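Local coordinates for protein 3'-5' exonuclease crn-4 (PDB 3CG7) that degrades RNA and DNA from the 3' end as an exonuclease and takes part in apoptotic DNA degradation, at residues Leu218-Ser223 against Cys270-Lys275. Residues are numbered along the deposited sequence; the frame is centred on the assembly and turned at random.
With ZN (zinc ion), chain C.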
loop_
_atom_site.group_PDB
_atom_site.type_symbol
_atom_site.label_atom_id
_atom_site.label_comp_id
_atom_site.label_asym_id
_atom_site.label_seq_id
_atom_site.Cartn_x
_atom_site.Cartn_y
_atom_site.Cartn_z
ATOM N N LEU A 218 -15.813 25.767 -2.044
ATOM C CA LEU A 218 -14.428 25.535 -2.419
ATOM C C LEU A 218 -13.966 26.600 -3.381
ATOM O O LEU A 218 -14.549 26.788 -4.452
ATOM C CB LEU A 218 -14.227 24.133 -2.996
ATOM C CG LEU A 218 -14.550 22.987 -2.035
ATOM C CD1 LEU A 218 -14.380 21.663 -2.730
ATOM C CD2 LEU A 218 -13.689 23.066 -0.790
ATOM N N THR A 219 -12.913 27.301 -2.981
ATOM C CA THR A 219 -12.437 28.456 -3.715
ATOM C C THR A 219 -10.964 28.282 -4.088
ATOM O O THR A 219 -10.239 27.519 -3.449
ATOM C CB THR A 219 -12.688 29.744 -2.897
ATOM O OG1 THR A 219 -12.675 30.876 -3.766
ATOM C CG2 THR A 219 -11.649 29.930 -1.801
ATOM N N CYS A 220 -10.528 28.983 -5.127
ATOM C CA CYS A 220 -9.170 28.823 -5.643
ATOM C C CYS A 220 -8.116 29.617 -4.868
ATOM O O CYS A 220 -6.911 29.419 -5.071
ATOM C CB CYS A 220 -9.117 29.215 -7.117
ATOM S SG CYS A 220 -9.600 30.936 -7.407
ATOM N N CYS A 221 -8.551 30.508 -3.985
ATOM C CA CYS A 221 -7.616 31.430 -3.356
ATOM C C CYS A 221 -7.993 31.855 -1.945
ATOM O O CYS A 221 -9.163 32.055 -1.633
ATOM C CB CYS A 221 -7.450 32.661 -4.241
ATOM S SG CYS A 221 -5.973 33.602 -3.895
ATOM N N ALA A 222 -6.984 31.985 -1.093
ATOM C CA ALA A 222 -7.166 32.499 0.259
ATOM C C ALA A 222 -5.937 33.296 0.684
ATOM O O ALA A 222 -4.803 32.904 0.395
ATOM C CB ALA A 222 -7.437 31.361 1.241
ATOM N N SER A 223 -6.170 34.406 1.377
ATOM C CA SER A 223 -5.089 35.282 1.830
ATOM C C SER A 223 -4.132 34.589 2.807
ATOM O O SER A 223 -2.936 34.901 2.831
ATOM C CB SER A 223 -5.652 36.561 2.458
ATOM O OG SER A 223 -6.399 36.263 3.624
ATOM N N CYS A 270 -17.022 30.706 -8.894
ATOM C CA CYS A 270 -16.096 30.752 -7.778
ATOM C C CYS A 270 -16.272 32.047 -6.981
ATOM O O CYS A 270 -16.359 33.126 -7.559
ATOM C CB CYS A 270 -14.667 30.605 -8.288
ATOM S SG CYS A 270 -13.421 30.669 -7.003
ATOM N N ARG A 271 -16.324 31.932 -5.653
ATOM C CA ARG A 271 -16.546 33.091 -4.774
ATOM C C ARG A 271 -15.446 34.136 -4.879
ATOM O O ARG A 271 -15.701 35.325 -4.668
ATOM C CB ARG A 271 -16.701 32.671 -3.306
ATOM C CG ARG A 271 -17.914 31.820 -3.019
ATOM C CD ARG A 271 -19.178 32.639 -2.725
ATOM N NE ARG A 271 -19.653 33.439 -3.857
ATOM C CZ ARG A 271 -20.122 32.944 -5.000
ATOM N NH1 ARG A 271 -20.169 31.633 -5.204
ATOM N NH2 ARG A 271 -20.533 33.771 -5.953
ATOM N N TYR A 272 -14.231 33.693 -5.197
ATOM C CA TYR A 272 -13.101 34.608 -5.309
ATOM C C TYR A 272 -12.936 35.185 -6.713
ATOM O O TYR A 272 -13.032 36.397 -6.894
ATOM C CB TYR A 272 -11.801 33.950 -4.832
ATOM C CG TYR A 272 -10.590 34.859 -4.937
ATOM C CD1 TYR A 272 -10.316 35.806 -3.948
ATOM C CD2 TYR A 272 -9.721 34.772 -6.033
ATOM C CE1 TYR A 272 -9.208 36.643 -4.047
ATOM C CE2 TYR A 272 -8.609 35.605 -6.140
ATOM C CZ TYR A 272 -8.359 36.537 -5.145
ATOM O OH TYR A 272 -7.259 37.360 -5.249
ATOM N N CYS A 273 -12.690 34.327 -7.700
ATOM C CA CYS A 273 -12.347 34.802 -9.043
ATOM C C CYS A 273 -13.574 35.096 -9.911
ATOM O O CYS A 273 -13.451 35.651 -11.009
ATOM C CB CYS A 273 -11.390 33.828 -9.745
ATOM S SG CYS A 273 -12.138 32.267 -10.268
ATOM N N ARG A 274 -14.748 34.708 -9.415
ATOM C CA ARG A 274 -16.036 35.013 -10.055
ATOM C C ARG A 274 -16.190 34.415 -11.457
ATOM O O ARG A 274 -17.068 34.823 -12.221
ATOM C CB ARG A 274 -16.312 36.531 -10.040
ATOM C CG ARG A 274 -16.289 37.155 -8.637
ATOM C CD ARG A 274 -17.629 36.992 -7.916
ATOM N NE ARG A 274 -17.475 36.922 -6.458
ATOM C CZ ARG A 274 -18.428 37.228 -5.574
ATOM N NH1 ARG A 274 -19.623 37.649 -5.981
ATOM N NH2 ARG A 274 -18.184 37.122 -4.270
ATOM N N LYS A 275 -15.345 33.437 -11.777
ATOM C CA LYS A 275 -15.397 32.748 -13.069
ATOM C C LYS A 275 -16.092 31.396 -12.940
ATOM O O LYS A 275 -16.111 30.800 -11.860
ATOM C CB LYS A 275 -13.989 32.533 -13.631
ATOM C CG LYS A 275 -13.177 33.801 -13.866
ATOM C CD LYS A 275 -11.742 33.442 -14.252
ATOM C CE LYS A 275 -10.780 34.600 -14.014
ATOM N NZ LYS A 275 -9.371 34.188 -14.277
HETATM ZN ZN ZN C . -11.597 30.670 -8.689
HETATM O O HOH W 1 -16.545 29.030 -4.753
#
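Cys220 turns SG into the position between its backbone N and carbonyl carbon (chi1 60°), and Cys273 does likewise at 72°, whereas Cys270 extends its sulfur opposite the backbone N (chi1 179°); these torsions bring three cysteine sulfurs from two chain segments onto one zinc ion. Zinc-sulfur bonds of 2.3 to 2.5 Å run from the metal to SG of Cys220, Cys270 and Cys273, and Cys280 supplies the fourth sulfur. Cys270 and Cys273 form a CxxC pair, and its turn is held by the backbone bond from Arg274 N to Cys270 O. This four-cysteine zinc site ties the end of strand 216-219, next to strand 253-256, the outermost of this chain's sheet, to the long loop that follows that strand. Cys270 SG also accepts a weak bond from Tyr272 N at 3.6 Å. Beside the metal, Cys221 lies over one face of the Tyr272 ring: its CB sits 3.7 Å from the ring centroid, a CH-pi contact, and its SG makes a sulfur-aromatic contact over that face too, toward CZ and CE2. Thr219 OG1 touches both Cys270 SG, at 3.3 Å, and Tyr272 CB. At Leu218, one water donates to the backbone O and accepts from Arg271 N.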